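Importin-95 (Chaetomium thermophilum, PDB 4XRI) probably carries protein cargo into the nucleus as a flexible HEAT-repeat transport receptor of the importin-beta family, and is thought to bind a small GTPase. Local coordinates at residues S553-Q567 and Q604-T618. The protein carries 2 engineered substitutions. Numbering follows the deposited sequence.
Sequences STVILQRLEETLPLQ and QGDRIMQVLLQILST
The guanidinium of Arg607 has Leu557 CB and Thr554 O over one face, while the Glu561 carboxylate meets its edge. The grip is side-on: Arg607 NE donates to Glu561 OE2 at 2.6 Å and Arg607 NH2 to Glu561 OE1 at 2.9 Å, both nearly straight. The oxygens lie in the guanidinium plane and are met on their syn sides, but the nitrogens are tilted out of the carboxylate plane, the two planes being 30° apart. With CG anti to the backbone N (chi1 -174°) and the chain extended to NE, Arg607 fills the hole among Thr554, Leu557, Gln558 and Glu561. Were it replaced by an alanine, the Glu561 carboxylate would probably lose its charged mate and that hole its filling. A water bridges Glu561 OE2 and Arg607 O. The axes of helical segments 553-567 and 605-616 approach to 9.8 Å and cross at 27°, running in the same direction, side by side in the all-helical solenoid of this HEAT-repeat protein; helix 573-597 packs against the first, helix 625-640 against the second. Between them, Leu557 CD2 meets Val611 CG1 at 3.8 Å, and Ile615 lays CD1 against Leu560 CD2 and CG1 against Leu564 CD2. Gln604, the N-cap residue of helix 605-616, turns its side-chain amide to helix 546-567, where Gln604 OE1 accepts from Thr554 OG1 (2.8 Å), which lies above the carbonyl plane.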
loop_
_atom_site.group_PDB
_atom_site.type_symbol
_atom_site.label_atom_id
_atom_site.label_comp_id
_atom_site.label_asym_id
_atom_site.label_seq_id
_atom_site.Cartn_x
_atom_site.Cartn_y
_atom_site.Cartn_z
ATOM N N SER A 553 -7.470 -29.822 14.594
ATOM C CA SER A 553 -7.227 -30.079 13.180
ATOM C C SER A 553 -8.274 -31.027 12.603
ATOM O O SER A 553 -8.663 -30.902 11.443
ATOM C CB SER A 553 -5.825 -30.656 12.971
ATOM O OG SER A 553 -5.768 -32.016 13.363
ATOM N N THR A 554 -8.729 -31.971 13.423
ATOM C CA THR A 554 -9.761 -32.922 13.014
ATOM C C THR A 554 -11.116 -32.242 12.835
ATOM O O THR A 554 -11.839 -32.523 11.880
ATOM C CB THR A 554 -9.914 -34.065 14.038
ATOM O OG1 THR A 554 -8.668 -34.755 14.181
ATOM C CG2 THR A 554 -10.983 -35.053 13.587
ATOM N N VAL A 555 -11.459 -31.356 13.767
ATOM C CA VAL A 555 -12.700 -30.596 13.676
ATOM C C VAL A 555 -12.691 -29.717 12.430
ATOM O O VAL A 555 -13.664 -29.678 11.675
ATOM C CB VAL A 555 -12.928 -29.706 14.916
ATOM C CG1 VAL A 555 -14.182 -28.859 14.733
ATOM C CG2 VAL A 555 -13.025 -30.552 16.177
ATOM N N ILE A 556 -11.584 -29.009 12.227
ATOM C CA ILE A 556 -11.413 -28.146 11.062
ATOM C C ILE A 556 -11.544 -28.940 9.768
ATOM O O ILE A 556 -12.191 -28.500 8.818
ATOM C CB ILE A 556 -10.042 -27.439 11.083
ATOM C CG1 ILE A 556 -9.946 -26.498 12.285
ATOM C CG2 ILE A 556 -9.813 -26.671 9.794
ATOM C CD1 ILE A 556 -11.042 -25.456 12.343
ATOM N N LEU A 557 -10.918 -30.111 9.748
ATOM C CA LEU A 557 -11.014 -31.026 8.616
ATOM C C LEU A 557 -12.455 -31.442 8.345
ATOM O O LEU A 557 -12.892 -31.490 7.196
ATOM C CB LEU A 557 -10.149 -32.266 8.862
ATOM C CG LEU A 557 -8.697 -32.171 8.393
ATOM C CD1 LEU A 557 -7.912 -33.393 8.852
ATOM C CD2 LEU A 557 -8.656 -32.039 6.882
ATOM N N GLN A 558 -13.187 -31.742 9.412
ATOM C CA GLN A 558 -14.590 -32.129 9.304
ATOM C C GLN A 558 -15.432 -31.008 8.690
ATOM O O GLN A 558 -16.276 -31.251 7.825
ATOM C CB GLN A 558 -15.135 -32.513 10.683
ATOM C CG GLN A 558 -16.482 -33.200 10.657
ATOM C CD GLN A 558 -16.881 -33.749 12.018
ATOM O OE1 GLN A 558 -16.087 -33.747 12.962
ATOM N NE2 GLN A 558 -18.116 -34.223 12.123
ATOM N N ARG A 559 -15.181 -29.781 9.137
ATOM C CA ARG A 559 -15.876 -28.605 8.617
ATOM C C ARG A 559 -15.528 -28.338 7.156
ATOM O O ARG A 559 -16.392 -27.957 6.364
ATOM C CB ARG A 559 -15.551 -27.371 9.464
ATOM C CG ARG A 559 -16.154 -27.402 10.862
ATOM C CD ARG A 559 -15.978 -26.070 11.572
ATOM N NE ARG A 559 -16.524 -26.113 12.926
ATOM C CZ ARG A 559 -16.583 -25.072 13.749
ATOM N NH1 ARG A 559 -16.137 -23.885 13.358
ATOM N NH2 ARG A 559 -17.096 -25.217 14.966
ATOM N N LEU A 560 -14.260 -28.540 6.807
ATOM C CA LEU A 560 -13.810 -28.410 5.426
ATOM C C LEU A 560 -14.525 -29.400 4.515
ATOM O O LEU A 560 -14.983 -29.045 3.428
ATOM C CB LEU A 560 -12.294 -28.611 5.336
ATOM C CG LEU A 560 -11.431 -27.348 5.364
ATOM C CD1 LEU A 560 -9.953 -27.713 5.418
ATOM C CD2 LEU A 560 -11.732 -26.499 4.140
ATOM N N GLU A 561 -14.610 -30.645 4.970
ATOM C CA GLU A 561 -15.318 -31.693 4.241
ATOM C C GLU A 561 -16.790 -31.346 4.040
ATOM O O GLU A 561 -17.377 -31.660 3.003
ATOM C CB GLU A 561 -15.192 -33.031 4.976
ATOM C CG GLU A 561 -13.792 -33.617 4.950
ATOM C CD GLU A 561 -13.600 -34.732 5.961
ATOM O OE1 GLU A 561 -14.499 -34.932 6.806
ATOM O OE2 GLU A 561 -12.549 -35.407 5.914
ATOM N N GLU A 562 -17.377 -30.683 5.031
ATOM C CA GLU A 562 -18.793 -30.336 4.986
ATOM C C GLU A 562 -19.101 -29.200 4.005
ATOM O O GLU A 562 -20.256 -28.999 3.631
ATOM C CB GLU A 562 -19.286 -29.969 6.388
ATOM C CG GLU A 562 -19.522 -31.181 7.278
ATOM C CD GLU A 562 -19.713 -30.825 8.741
ATOM O OE1 GLU A 562 -19.609 -29.630 9.083
ATOM O OE2 GLU A 562 -19.965 -31.744 9.550
ATOM N N THR A 563 -18.073 -28.470 3.580
ATOM C CA THR A 563 -18.264 -27.390 2.611
ATOM C C THR A 563 -18.440 -27.920 1.193
ATOM O O THR A 563 -18.896 -27.198 0.304
ATOM C CB THR A 563 -17.082 -26.396 2.604
ATOM O OG1 THR A 563 -15.905 -27.042 2.106
ATOM C CG2 THR A 563 -16.814 -25.853 4.002
ATOM N N LEU A 564 -18.069 -29.179 0.984
ATOM C CA LEU A 564 -18.159 -29.780 -0.343
ATOM C C LEU A 564 -19.613 -29.961 -0.800
ATOM O O LEU A 564 -19.956 -29.567 -1.916
ATOM C CB LEU A 564 -17.412 -31.120 -0.388
ATOM C CG LEU A 564 -15.885 -31.045 -0.376
ATOM C CD1 LEU A 564 -15.283 -32.435 -0.515
ATOM C CD2 LEU A 564 -15.390 -30.136 -1.490
ATOM N N PRO A 565 -20.479 -30.557 0.045
ATOM C CA PRO A 565 -21.874 -30.560 -0.411
ATOM C C PRO A 565 -22.519 -29.177 -0.325
ATOM O O PRO A 565 -23.508 -28.923 -1.011
ATOM C CB PRO A 565 -22.554 -31.547 0.546
ATOM C CG PRO A 565 -21.705 -31.550 1.761
ATOM C CD PRO A 565 -20.306 -31.364 1.267
ATOM N N LEU A 566 -21.967 -28.302 0.511
ATOM C CA LEU A 566 -22.431 -26.920 0.596
ATOM C C LEU A 566 -22.220 -26.199 -0.729
ATOM O O LEU A 566 -23.081 -25.443 -1.180
ATOM C CB LEU A 566 -21.713 -26.174 1.724
ATOM C CG LEU A 566 -22.484 -25.937 3.026
ATOM C CD1 LEU A 566 -23.045 -27.239 3.576
ATOM C CD2 LEU A 566 -21.587 -25.261 4.053
ATOM N N GLN A 567 -21.061 -26.441 -1.337
ATOM C CA GLN A 567 -20.718 -25.920 -2.657
ATOM C C GLN A 567 -21.825 -26.197 -3.672
ATOM O O GLN A 567 -22.114 -25.368 -4.529
ATOM C CB GLN A 567 -19.395 -26.536 -3.123
ATOM C CG GLN A 567 -19.106 -26.392 -4.601
ATOM C CD GLN A 567 -18.816 -24.962 -5.002
ATOM O OE1 GLN A 567 -19.559 -24.365 -5.781
ATOM N NE2 GLN A 567 -17.727 -24.407 -4.479
ATOM N N GLN A 604 -2.895 -37.595 9.673
ATOM C CA GLN A 604 -4.058 -36.982 9.042
ATOM C C GLN A 604 -3.755 -36.491 7.630
ATOM O O GLN A 604 -4.591 -35.849 6.998
ATOM C CB GLN A 604 -4.578 -35.829 9.899
ATOM C CG GLN A 604 -5.219 -36.279 11.201
ATOM C CD GLN A 604 -6.002 -35.177 11.881
ATOM O OE1 GLN A 604 -7.230 -35.135 11.802
ATOM N NE2 GLN A 604 -5.295 -34.273 12.551
ATOM N N GLY A 605 -2.560 -36.808 7.140
ATOM C CA GLY A 605 -2.125 -36.386 5.820
ATOM C C GLY A 605 -3.044 -36.816 4.691
ATOM O O GLY A 605 -3.363 -36.023 3.807
ATOM N N ASP A 606 -3.462 -38.078 4.719
ATOM C CA ASP A 606 -4.352 -38.622 3.693
ATOM C C ASP A 606 -5.684 -37.880 3.641
ATOM O O ASP A 606 -6.162 -37.516 2.566
ATOM C CB ASP A 606 -4.601 -40.112 3.935
ATOM C CG ASP A 606 -3.419 -40.976 3.532
ATOM O OD1 ASP A 606 -2.330 -40.422 3.263
ATOM O OD2 ASP A 606 -3.583 -42.214 3.490
ATOM N N ARG A 607 -6.276 -37.665 4.811
ATOM C CA ARG A 607 -7.547 -36.959 4.914
ATOM C C ARG A 607 -7.417 -35.518 4.435
ATOM O O ARG A 607 -8.296 -34.998 3.747
ATOM C CB ARG A 607 -8.055 -36.992 6.355
ATOM C CG ARG A 607 -9.443 -36.404 6.535
ATOM C CD ARG A 607 -9.931 -36.582 7.959
ATOM N NE ARG A 607 -11.327 -36.180 8.107
ATOM C CZ ARG A 607 -12.008 -36.249 9.246
ATOM N NH1 ARG A 607 -11.419 -36.705 10.343
ATOM N NH2 ARG A 607 -13.276 -35.862 9.289
ATOM N N ILE A 608 -6.311 -34.881 4.804
ATOM C CA ILE A 608 -6.049 -33.499 4.425
ATOM C C ILE A 608 -5.977 -33.336 2.909
ATOM O O ILE A 608 -6.676 -32.505 2.333
ATOM C CB ILE A 608 -4.739 -32.983 5.052
ATOM C CG1 ILE A 608 -4.911 -32.788 6.559
ATOM C CG2 ILE A 608 -4.315 -31.675 4.409
ATOM C CD1 ILE A 608 -3.639 -32.381 7.273
ATOM N N MET A 609 -5.141 -34.141 2.262
ATOM C CA MET A 609 -4.973 -34.053 0.815
ATOM C C MET A 609 -6.244 -34.434 0.061
ATOM O O MET A 609 -6.522 -33.893 -1.008
ATOM C CB MET A 609 -3.811 -34.935 0.355
ATOM C CG MET A 609 -2.441 -34.388 0.742
ATOM S SD MET A 609 -2.197 -32.681 0.201
ATOM C CE MET A 609 -2.164 -32.893 -1.573
ATOM N N GLN A 610 -7.014 -35.365 0.614
ATOM C CA GLN A 610 -8.252 -35.798 -0.031
ATOM C C GLN A 610 -9.251 -34.649 -0.148
ATOM O O GLN A 610 -9.809 -34.415 -1.218
ATOM C CB GLN A 610 -8.885 -36.965 0.732
ATOM C CG GLN A 610 -10.205 -37.456 0.152
ATOM C CD GLN A 610 -10.024 -38.358 -1.053
ATOM O OE1 GLN A 610 -8.900 -38.671 -1.446
ATOM N NE2 GLN A 610 -11.135 -38.787 -1.644
ATOM N N VAL A 611 -9.464 -33.926 0.946
ATOM C CA VAL A 611 -10.444 -32.845 0.945
ATOM C C VAL A 611 -9.906 -31.617 0.213
ATOM O O VAL A 611 -10.656 -30.917 -0.465
ATOM C CB VAL A 611 -10.874 -32.452 2.387
ATOM C CG1 VAL A 611 -9.709 -31.897 3.188
ATOM C CG2 VAL A 611 -12.018 -31.450 2.350
ATOM N N LEU A 612 -8.602 -31.376 0.321
ATOM C CA LEU A 612 -8.000 -30.202 -0.301
ATOM C C LEU A 612 -8.008 -30.311 -1.820
ATOM O O LEU A 612 -8.245 -29.325 -2.517
ATOM C CB LEU A 612 -6.569 -29.989 0.200
ATOM C CG LEU A 612 -6.420 -29.423 1.614
ATOM C CD1 LEU A 612 -4.962 -29.097 1.906
ATOM C CD2 LEU A 612 -7.301 -28.192 1.803
ATOM N N LEU A 613 -7.745 -31.509 -2.333
ATOM C CA LEU A 613 -7.759 -31.725 -3.774
ATOM C C LEU A 613 -9.186 -31.712 -4.314
ATOM O O LEU A 613 -9.434 -31.245 -5.425
ATOM C CB LEU A 613 -7.068 -33.042 -4.135
ATOM C CG LEU A 613 -5.549 -33.055 -3.957
ATOM C CD1 LEU A 613 -4.945 -34.331 -4.530
ATOM C CD2 LEU A 613 -4.924 -31.829 -4.597
ATOM N N GLN A 614 -10.119 -32.230 -3.520
ATOM C CA GLN A 614 -11.532 -32.209 -3.883
ATOM C C GLN A 614 -12.055 -30.780 -3.975
ATOM O O GLN A 614 -12.900 -30.471 -4.816
ATOM C CB GLN A 614 -12.360 -33.008 -2.874
ATOM C CG GLN A 614 -12.358 -34.506 -3.124
ATOM C CD GLN A 614 -13.121 -35.279 -2.068
ATOM O OE1 GLN A 614 -13.171 -34.883 -0.905
ATOM N NE2 GLN A 614 -13.730 -36.386 -2.474
ATOM N N ILE A 615 -11.549 -29.914 -3.105
ATOM C CA ILE A 615 -11.930 -28.508 -3.122
ATOM C C ILE A 615 -11.360 -27.821 -4.361
ATOM O O ILE A 615 -12.036 -27.010 -4.994
ATOM C CB ILE A 615 -11.457 -27.785 -1.845
ATOM C CG1 ILE A 615 -12.274 -28.259 -0.642
ATOM C CG2 ILE A 615 -11.591 -26.280 -1.991
ATOM C CD1 ILE A 615 -11.816 -27.680 0.673
ATOM N N LEU A 616 -10.125 -28.172 -4.714
ATOM C CA LEU A 616 -9.479 -27.631 -5.909
ATOM C C LEU A 616 -10.260 -27.949 -7.181
ATOM O O LEU A 616 -10.395 -27.102 -8.063
ATOM C CB LEU A 616 -8.050 -28.170 -6.043
ATOM C CG LEU A 616 -6.951 -27.519 -5.201
ATOM C CD1 LEU A 616 -5.589 -28.076 -5.595
ATOM C CD2 LEU A 616 -6.979 -26.005 -5.353
ATOM N N SER A 617 -10.771 -29.173 -7.269
ATOM C CA SER A 617 -11.460 -29.635 -8.472
ATOM C C SER A 617 -12.770 -28.890 -8.718
ATOM O O SER A 617 -13.327 -28.950 -9.813
ATOM C CB SER A 617 -11.735 -31.138 -8.384
ATOM O OG SER A 617 -12.640 -31.430 -7.333
ATOM N N THR A 618 -13.260 -28.192 -7.698
ATOM C CA THR A 618 -14.517 -27.466 -7.812
ATOM C C THR A 618 -14.329 -25.957 -7.781
ATOM O O THR A 618 -15.301 -25.205 -7.790
ATOM C CB THR A 618 -15.486 -27.857 -6.694
ATOM O OG1 THR A 618 -14.886 -27.587 -5.421
ATOM C CG2 THR A 618 -15.799 -29.318 -6.790
HETATM O O HOH W 1 -10.952 -35.806 3.577
HETATM O O HOH W 2 -15.611 -26.339 -3.365
#